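Local coordinates for protein putative amidohydrolase (Unidentified, PDB 3FEQ) that is probably a prolidase of the amidohydrolase superfamily, a zinc-dependent enzyme that hydrolyses dipeptides carrying proline at the C-terminal end, at residues C[59-64]-C[334-339]; C[96-101]-C[401-406]; C[106-111]-C[188-193]. All blocks are in the same frame, centred on the assembly; numbering follows the deposited sequence.

Contact 1. Residues C[59-64]-C[334-339]; sequences PGFIDC and GEFRIR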
loop_
_atom_site.group_PDB
_atom_site.type_symbol
_atom_site.label_atom_id
_atom_site.label_comp_id
_atom_site.label_asym_id
_atom_site.label_seq_id
_atom_site.Cartn_x
_atom_site.Cartn_y
_atom_site.Cartn_z
ATOM N N PRO C 59 -53.410 12.979 -4.790
ATOM C CA PRO C 59 -52.234 12.357 -4.185
ATOM C C PRO C 59 -51.082 13.349 -4.111
ATOM O O PRO C 59 -50.997 14.272 -4.929
ATOM C CB PRO C 59 -51.882 11.220 -5.158
ATOM C CG PRO C 59 -53.074 11.032 -6.003
ATOM C CD PRO C 59 -53.772 12.347 -6.072
ATOM N N GLY C 60 -50.226 13.180 -3.113
ATOM C CA GLY C 60 -49.041 14.005 -2.981
ATOM C C GLY C 60 -48.102 13.748 -4.138
ATOM O O GLY C 60 -48.068 12.639 -4.676
ATOM N N PHE C 61 -47.347 14.774 -4.525
ATOM C CA PHE C 61 -46.550 14.702 -5.730
ATOM C C PHE C 61 -45.258 13.932 -5.510
ATOM O O PHE C 61 -44.678 13.963 -4.426
ATOM C CB PHE C 61 -46.212 16.088 -6.245
ATOM C CG PHE C 61 -47.374 17.020 -6.306
ATOM C CD1 PHE C 61 -48.604 16.603 -6.788
ATOM C CD2 PHE C 61 -47.209 18.352 -5.958
ATOM C CE1 PHE C 61 -49.664 17.489 -6.866
ATOM C CE2 PHE C 61 -48.256 19.238 -6.040
ATOM C CZ PHE C 61 -49.493 18.805 -6.490
ATOM N N ILE C 62 -44.807 13.264 -6.568
ATOM C CA ILE C 62 -43.548 12.552 -6.582
ATOM C C ILE C 62 -42.649 13.138 -7.653
ATOM O O ILE C 62 -43.039 13.231 -8.813
ATOM C CB ILE C 62 -43.767 11.094 -6.934
ATOM C CG1 ILE C 62 -44.907 10.512 -6.098
ATOM C CG2 ILE C 62 -42.455 10.313 -6.804
ATOM C CD1 ILE C 62 -45.293 9.111 -6.487
ATOM N N ASP C 63 -41.438 13.518 -7.266
ATOM C CA ASP C 63 -40.454 14.052 -8.205
ATOM C C ASP C 63 -39.369 13.024 -8.489
ATOM O O ASP C 63 -38.679 12.568 -7.570
ATOM C CB ASP C 63 -39.818 15.312 -7.639
ATOM C CG ASP C 63 -39.045 16.081 -8.671
ATOM O OD1 ASP C 63 -38.441 15.452 -9.575
ATOM O OD2 ASP C 63 -39.047 17.328 -8.570
ATOM N N CYS C 64 -39.192 12.693 -9.763
ATOM C CA CYS C 64 -38.414 11.526 -10.121
ATOM C C CYS C 64 -36.968 11.840 -10.421
ATOM O O CYS C 64 -36.209 10.938 -10.777
ATOM C CB CYS C 64 -39.015 10.837 -11.342
ATOM S SG CYS C 64 -40.632 10.173 -11.069
ATOM N N GLY C 334 -42.719 24.808 -11.345
ATOM C CA GLY C 334 -42.842 25.328 -12.698
ATOM C C GLY C 334 -42.827 24.270 -13.779
ATOM O O GLY C 334 -43.355 24.494 -14.865
ATOM N N GLU C 335 -42.236 23.113 -13.482
ATOM C CA GLU C 335 -42.173 22.012 -14.441
ATOM C C GLU C 335 -43.568 21.500 -14.835
ATOM O O GLU C 335 -43.770 21.040 -15.954
ATOM C CB GLU C 335 -41.265 20.885 -13.922
ATOM C CG GLU C 335 -41.234 19.602 -14.771
ATOM C CD GLU C 335 -40.294 19.669 -15.969
ATOM O OE1 GLU C 335 -40.500 18.892 -16.928
ATOM O OE2 GLU C 335 -39.350 20.485 -15.956
ATOM N N PHE C 336 -44.533 21.639 -13.932
ATOM C CA PHE C 336 -45.933 21.384 -14.246
ATOM C C PHE C 336 -46.436 22.234 -15.411
ATOM O O PHE C 336 -47.042 21.709 -16.348
ATOM C CB PHE C 336 -46.811 21.643 -13.026
ATOM C CG PHE C 336 -46.870 20.494 -12.065
ATOM C CD1 PHE C 336 -47.380 19.260 -12.457
ATOM C CD2 PHE C 336 -46.434 20.646 -10.763
ATOM C CE1 PHE C 336 -47.434 18.188 -11.554
ATOM C CE2 PHE C 336 -46.492 19.585 -9.865
ATOM C CZ PHE C 336 -47.004 18.362 -10.256
ATOM N N ARG C 337 -46.190 23.541 -15.361
ATOM C CA ARG C 337 -46.679 24.421 -16.421
ATOM C C ARG C 337 -46.029 24.133 -17.773
ATOM O O ARG C 337 -46.712 24.049 -18.787
ATOM C CB ARG C 337 -46.538 25.896 -16.048
ATOM C CG ARG C 337 -47.593 26.801 -16.703
ATOM C CD ARG C 337 -48.257 27.744 -15.704
ATOM N NE ARG C 337 -47.632 29.057 -15.745
ATOM C CZ ARG C 337 -46.546 29.405 -15.055
ATOM N NH1 ARG C 337 -45.966 28.547 -14.221
ATOM N NH2 ARG C 337 -46.045 30.628 -15.190
ATOM N N ILE C 338 -44.717 23.931 -17.765
ATOM C CA ILE C 338 -43.971 23.593 -18.971
ATOM C C ILE C 338 -44.547 22.354 -19.637
ATOM O O ILE C 338 -44.750 22.317 -20.853
ATOM C CB ILE C 338 -42.486 23.380 -18.652
ATOM C CG1 ILE C 338 -41.906 24.664 -18.074
ATOM C CG2 ILE C 338 -41.713 22.991 -19.886
ATOM C CD1 ILE C 338 -40.554 24.490 -17.441
ATOM N N ARG C 339 -44.859 21.355 -18.830
ATOM C CA ARG C 339 -45.389 20.119 -19.365
ATOM C C ARG C 339 -46.850 20.234 -19.783
ATOM O O ARG C 339 -47.273 19.606 -20.755
ATOM C CB ARG C 339 -45.200 18.992 -18.366
ATOM C CG ARG C 339 -43.767 18.678 -18.146
ATOM C CD ARG C 339 -43.636 17.296 -17.653
ATOM N NE ARG C 339 -42.278 17.020 -17.235
ATOM C CZ ARG C 339 -41.767 15.802 -17.186
ATOM N NH1 ARG C 339 -42.494 14.761 -17.561
ATOM N NH2 ARG C 339 -40.531 15.628 -16.759
#

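Contact 2. Residues C[96-101]-C[401-406]; sequences AMLSRG and VLQRGT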
loop_
_atom_site.group_PDB
_atom_site.type_symbol
_atom_site.label_atom_id
_atom_site.label_comp_id
_atom_site.label_asym_id
_atom_site.label_seq_id
_atom_site.Cartn_x
_atom_site.Cartn_y
_atom_site.Cartn_z
ATOM N N ALA C 96 -38.678 22.736 1.923
ATOM C CA ALA C 96 -39.348 23.494 0.887
ATOM C C ALA C 96 -40.031 22.599 -0.155
ATOM O O ALA C 96 -41.156 22.881 -0.574
ATOM C CB ALA C 96 -38.379 24.455 0.229
ATOM N N MET C 97 -39.379 21.509 -0.549
ATOM C CA MET C 97 -39.991 20.575 -1.503
ATOM C C MET C 97 -41.313 20.036 -0.941
ATOM O O MET C 97 -42.301 19.854 -1.677
ATOM C CB MET C 97 -39.055 19.407 -1.816
ATOM C CG MET C 97 -37.888 19.729 -2.727
ATOM S SD MET C 97 -36.961 18.230 -3.100
ATOM C CE MET C 97 -35.642 18.893 -4.072
ATOM N N LEU C 98 -41.330 19.805 0.369
ATOM C CA LEU C 98 -42.491 19.225 1.006
ATOM C C LEU C 98 -43.629 20.230 0.998
ATOM O O LEU C 98 -44.760 19.882 0.673
ATOM C CB LEU C 98 -42.168 18.772 2.431
ATOM C CG LEU C 98 -43.293 18.123 3.223
ATOM C CD1 LEU C 98 -43.693 16.778 2.621
ATOM C CD2 LEU C 98 -42.897 17.987 4.697
ATOM N N SER C 99 -43.308 21.494 1.265
ATOM C CA SER C 99 -44.328 22.533 1.297
ATOM C C SER C 99 -44.956 22.790 -0.074
ATOM O O SER C 99 -46.115 23.154 -0.172
ATOM C CB SER C 99 -43.791 23.830 1.912
ATOM O OG SER C 99 -42.980 24.529 0.993
ATOM N N ARG C 100 -44.204 22.569 -1.136
ATOM C CA ARG C 100 -44.765 22.685 -2.463
ATOM C C ARG C 100 -45.666 21.500 -2.832
ATOM O O ARG C 100 -46.240 21.482 -3.908
ATOM C CB ARG C 100 -43.647 22.837 -3.488
ATOM C CG ARG C 100 -42.837 24.093 -3.307
ATOM C CD ARG C 100 -41.904 24.307 -4.478
ATOM N NE ARG C 100 -40.703 23.486 -4.380
ATOM C CZ ARG C 100 -39.595 23.877 -3.772
ATOM N NH1 ARG C 100 -39.552 25.075 -3.212
ATOM N NH2 ARG C 100 -38.546 23.070 -3.717
ATOM N N GLY C 101 -45.780 20.508 -1.955
ATOM C CA GLY C 101 -46.661 19.369 -2.221
ATOM C C GLY C 101 -45.976 18.073 -2.640
ATOM O O GLY C 101 -46.633 17.075 -2.915
ATOM N N VAL C 401 -50.779 19.516 3.417
ATOM C CA VAL C 401 -50.034 18.347 2.970
ATOM C C VAL C 401 -50.068 17.249 4.026
ATOM O O VAL C 401 -49.718 17.468 5.182
ATOM C CB VAL C 401 -48.582 18.687 2.597
ATOM C CG1 VAL C 401 -47.832 17.442 2.212
ATOM C CG2 VAL C 401 -48.538 19.688 1.458
ATOM N N LEU C 402 -50.532 16.075 3.625
ATOM C CA LEU C 402 -50.531 14.930 4.512
ATOM C C LEU C 402 -49.492 13.926 4.065
ATOM O O LEU C 402 -49.360 13.640 2.876
ATOM C CB LEU C 402 -51.901 14.264 4.520
ATOM C CG LEU C 402 -52.823 14.640 5.672
ATOM C CD1 LEU C 402 -53.344 16.042 5.485
ATOM C CD2 LEU C 402 -53.960 13.652 5.746
ATOM N N GLN C 403 -48.773 13.366 5.025
ATOM C CA GLN C 403 -47.748 12.387 4.718
ATOM C C GLN C 403 -47.905 11.165 5.620
ATOM O O GLN C 403 -47.994 11.300 6.833
ATOM C CB GLN C 403 -46.375 13.034 4.889
ATOM C CG GLN C 403 -45.264 12.422 4.066
ATOM C CD GLN C 403 -44.028 13.299 4.014
ATOM O OE1 GLN C 403 -43.308 13.296 3.021
ATOM N NE2 GLN C 403 -43.778 14.055 5.075
ATOM N N ARG C 404 -47.995 9.984 5.017
ATOM C CA ARG C 404 -48.260 8.750 5.755
ATOM C C ARG C 404 -49.241 8.937 6.917
ATOM O O ARG C 404 -48.909 8.703 8.083
ATOM C CB ARG C 404 -46.954 8.108 6.243
ATOM C CG ARG C 404 -46.226 7.280 5.186
ATOM C CD ARG C 404 -45.143 6.405 5.789
ATOM N NE ARG C 404 -44.050 7.197 6.350
ATOM C CZ ARG C 404 -43.625 7.109 7.605
ATOM N NH1 ARG C 404 -44.189 6.253 8.443
ATOM N NH2 ARG C 404 -42.622 7.867 8.020
ATOM N N GLY C 405 -50.443 9.399 6.594
ATOM C CA GLY C 405 -51.470 9.568 7.600
ATOM C C GLY C 405 -51.456 10.938 8.240
ATOM O O GLY C 405 -52.489 11.582 8.345
ATOM N N THR C 406 -50.292 11.396 8.675
ATOM C CA THR C 406 -50.243 12.603 9.495
ATOM C C THR C 406 -50.121 13.918 8.702
ATOM O O THR C 406 -49.629 13.941 7.579
ATOM C CB THR C 406 -49.176 12.506 10.603
ATOM O OG1 THR C 406 -48.264 13.592 10.461
ATOM C CG2 THR C 406 -48.411 11.183 10.523
#

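Contact 3. Residues C[106-111]-C[188-193]; sequences RDAGGA and QIKIMA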
loop_
_atom_site.group_PDB
_atom_site.type_symbol
_atom_site.label_atom_id
_atom_site.label_comp_id
_atom_site.label_asym_id
_atom_site.label_seq_id
_atom_site.Cartn_x
_atom_site.Cartn_y
_atom_site.Cartn_z
ATOM N N ARG C 106 -37.343 11.019 -5.821
ATOM C CA ARG C 106 -36.291 10.082 -6.167
ATOM C C ARG C 106 -35.011 10.856 -6.388
ATOM O O ARG C 106 -34.860 11.496 -7.418
ATOM C CB ARG C 106 -36.645 9.335 -7.440
ATOM C CG ARG C 106 -35.784 8.136 -7.713
ATOM C CD ARG C 106 -36.274 7.416 -8.953
ATOM N NE ARG C 106 -36.115 8.231 -10.149
ATOM C CZ ARG C 106 -35.949 7.735 -11.374
ATOM N NH1 ARG C 106 -35.941 6.415 -11.578
ATOM N NH2 ARG C 106 -35.793 8.564 -12.400
ATOM N N ASP C 107 -34.102 10.798 -5.416
ATOM C CA ASP C 107 -32.813 11.475 -5.496
ATOM C C ASP C 107 -31.896 10.788 -6.499
ATOM O O ASP C 107 -31.797 9.565 -6.527
ATOM C CB ASP C 107 -32.139 11.507 -4.119
ATOM C CG ASP C 107 -30.905 12.395 -4.089
ATOM O OD1 ASP C 107 -29.780 11.867 -4.243
ATOM O OD2 ASP C 107 -31.066 13.618 -3.902
ATOM N N ALA C 108 -31.228 11.588 -7.322
ATOM C CA ALA C 108 -30.480 11.060 -8.455
ATOM C C ALA C 108 -28.995 11.128 -8.159
ATOM O O ALA C 108 -28.203 11.494 -9.004
ATOM C CB ALA C 108 -30.825 11.833 -9.738
ATOM N N GLY C 109 -28.626 10.769 -6.939
ATOM C CA GLY C 109 -27.227 10.791 -6.533
ATOM C C GLY C 109 -26.942 11.934 -5.589
ATOM O O GLY C 109 -27.266 13.071 -5.885
ATOM N N GLY C 110 -26.319 11.617 -4.460
ATOM C CA GLY C 110 -26.162 12.552 -3.361
ATOM C C GLY C 110 -26.732 11.943 -2.096
ATOM O O GLY C 110 -25.991 11.611 -1.173
ATOM N N ALA C 111 -28.055 11.798 -2.047
ATOM C CA ALA C 111 -28.714 11.385 -0.821
ATOM C C ALA C 111 -28.533 9.912 -0.617
ATOM O O ALA C 111 -28.599 9.128 -1.566
ATOM C CB ALA C 111 -30.169 11.726 -0.851
ATOM N N GLN C 188 -32.539 2.518 -5.989
ATOM C CA GLN C 188 -32.189 2.238 -7.381
ATOM C C GLN C 188 -30.761 2.700 -7.681
ATOM O O GLN C 188 -30.102 3.309 -6.827
ATOM C CB GLN C 188 -33.205 2.857 -8.360
ATOM C CG GLN C 188 -33.201 4.356 -8.401
ATOM C CD GLN C 188 -33.769 4.982 -7.137
ATOM O OE1 GLN C 188 -34.755 4.497 -6.590
ATOM N NE2 GLN C 188 -33.148 6.068 -6.671
ATOM N N ILE C 189 -30.283 2.404 -8.885
ATOM C CA ILE C 189 -28.924 2.763 -9.251
ATOM C C ILE C 189 -28.934 3.795 -10.348
ATOM O O ILE C 189 -29.644 3.613 -11.326
ATOM C CB ILE C 189 -28.143 1.549 -9.734
ATOM C CG1 ILE C 189 -28.043 0.483 -8.625
ATOM C CG2 ILE C 189 -26.775 1.979 -10.227
ATOM C CD1 ILE C 189 -27.284 0.951 -7.373
ATOM N N LYS C 190 -28.181 4.887 -10.161
ATOM C CA LYS C 190 -28.049 5.958 -11.153
ATOM C C LYS C 190 -26.678 5.874 -11.794
ATOM O O LYS C 190 -25.683 5.669 -11.102
ATOM C CB LYS C 190 -28.235 7.336 -10.497
ATOM C CG LYS C 190 -27.638 8.552 -11.277
ATOM C CD LYS C 190 -28.702 9.445 -11.947
ATOM C CE LYS C 190 -28.099 10.398 -12.997
ATOM N NZ LYS C 190 -28.279 11.860 -12.682
ATOM N N ILE C 191 -26.631 5.995 -13.120
ATOM C CA ILE C 191 -25.374 6.051 -13.868
ATOM C C ILE C 191 -25.422 7.203 -14.879
ATOM O O ILE C 191 -26.497 7.659 -15.276
ATOM C CB ILE C 191 -25.077 4.713 -14.613
ATOM C CG1 ILE C 191 -25.947 4.559 -15.868
ATOM C CG2 ILE C 191 -25.291 3.511 -13.698
ATOM C CD1 ILE C 191 -25.528 3.386 -16.750
ATOM N N MET C 192 -24.251 7.675 -15.280
ATOM C CA MET C 192 -24.147 8.598 -16.389
ATOM C C MET C 192 -23.764 7.827 -17.663
ATOM O O MET C 192 -22.681 7.256 -17.741
ATOM C CB MET C 192 -23.112 9.672 -16.066
ATOM C CG MET C 192 -23.122 10.138 -14.614
ATOM S SD MET C 192 -24.581 11.090 -14.191
ATOM C CE MET C 192 -23.925 12.155 -12.888
ATOM N N ALA C 193 -24.663 7.797 -18.648
ATOM C CA ALA C 193 -24.431 7.083 -19.917
ATOM C C ALA C 193 -24.179 8.009 -21.096
ATOM O O ALA C 193 -24.244 7.582 -22.247
ATOM C CB ALA C 193 -25.587 6.165 -20.238
#

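Contact 1. Residues C[59-64]-C[334-339]
Phe61 and Phe336 carry the whole contact between segments 59-64 and 334-339, and they illustrate how a strand and a distant helix can be joined through one aromatic pair. The rings form an edge-to-face stack in which the edge of Phe336 is turned toward the face of Phe61. CZ of Phe336 stands 4.1 Å above the plane of the Phe61 ring, over its centre, and CE2 of Phe336 lies 4.2 Å from CD2 of Phe61. With ring centroids 5.2 Å apart and planes at 64°, the stack is T-shaped but leans from the perpendicular. In both residues CG lies anti to the carbonyl carbon, chi1 being -47° in Phe61, and this sends each ring out from its backbone toward the other. Phe102 adds a second edge-to-face neighbour to Phe61, and Phe320 meets the Phe336 ring, so the pair belongs to a buried aromatic cluster.

Each segment keeps its polar bonds on its own side of the aromatic pair. On the helix, one turn apart, Arg339 NE donates to Glu335 OE1 at 2.6 Å in a salt bridge that uses the anti lone pair of the oxygen and lies close to the guanidinium plane; Arg339 NH2 adds a weak bond to the same oxygen. The other carboxylate oxygen of Glu335 accepts from Val275 N, which ties helix 335-340 to the start of helix 274-282.

On the strand, Asp63 accepts from the backbone N of His65, a zinc ligand, and its other oxygen is paired with Ser322 and Gln332. The arrangement is that of a barrel strand meeting an outer helix in the TIM-barrel fold of the amidohydrolases, where strand 56-66 runs on into the His65 and His67 pair of the metal site.

Contact 2. Residues C[96-101]-C[401-406]
Gly101 and Val401 mark the closest backbone approach of the two segments, their CA atoms lying 6.3 Å apart where the end of helix 90-99 comes up against strand 398-403. The helix finishes in a Schellman motif, with Gly101 taking a positive phi of 104°; its N bonds back to Leu98 O at 2.9 Å. Segment 401-406 holds the end of strand 398-403 and the tight turn into strand 406-410, closed by Gln403 N bonding to Thr406 O at 2.8 Å.

Apolar packing then does the joining. Val401 sends its two methyls to different targets: CG2 rests 3.9 Å from Leu98 O and also touches Gly101 CA, where the glycine has no side chain, while CG1 meets CD1 of Leu98 at 4.2 Å. Leu98 reaches that methyl because its CG is anti to the backbone N (chi1 -179°), which swings the branched end across to the strand. The same CD1 lies 3.8 Å from CD of Gln403, so the extended glutamine crosses the leucine with its amide end against a methyl. Within the last turn, Ser99 OG donates to Ala96 O, which also accepts from Arg100 N on the same face of its plane.

Around this junction, Val401 and Gln403 also lean on Thr103 of strand 102-107, which directly follows the helix. Strand 398-403 is flanked by antiparallel strands 377-380 and 406-410, and Arg100, by its salt bridge to Glu394, links the helix end to the loop that leads into strand 398-403.

Contact 3. Residues C[106-111]-C[188-193]
From Arg106 and Gln188, with CA atoms 8.9 Å apart, residues 106-108 and 188-190 run in roughly the same direction and converge to 6.3 Å between the CA atoms of Ala108 and Lys190, after which 109-111 turns away. At the wider end, the aliphatic part of Arg106 crosses the amide of Gln188, with CG 3.5 Å from NE2, and the guanidinium and amide planes stand 48° apart. Gln188 folds back to meet it through a bend at chi2 (-71°). Its NE2 is held by Ser132 OG and Phe130 O, whereas the Arg106 guanidinium goes on to Cys64 O and to a salt bridge with Glu250.

At the narrower end the lysine chain passes beside Ala108: Lys190 CD is 3.6 Å from Ala108 O and 3.9 Å from Ala108 CB. The nearest side-chain atom of Lys190 lies about 3 Å from a bound zinc ion, a position consistent with the lysine that, when carboxylated, bridges the two metals in related amidohydrolases. Asp107 shapes the loop beyond the strand, since Ala111 N bonds to its OD1 at 2.8 Å from above the carboxylate plane.

Gly109 O accepts from His67 ND1, making it a second-shell partner of a zinc ligand. Strand 102-107 lies beside strand 56-66, strand 189-192 beside strand 228-234, whose Met229 touches Arg106, Ala108, Gln188 and Lys190, and helix 211-223 packs on Ile189 and Ile191.

Overall arrangement
Contacts 1 and 3 lie on the neighbouring barrel strands 56-66 and 102-107, while contact 2 joins the end of helix 90-99 to strand 398-403. Contacts 1 and 2, with centres about 14 Å apart, are joined where Phe61 N probably bonds to Gly101 O at 2.9 Å, so the end of helix 90-99 meets strand 56-66. Contacts 1 and 3 lie about 19 Å apart between centres, yet Asp63 O and Arg106 N, 2.7 Å apart, link their strands directly. Contacts 2 and 3 do not touch, but the chain runs from helix 90-99 straight into strand 102-107. Contact 3 reaches the metals through Lys190, and contact 1 approaches them through the strand bearing His65.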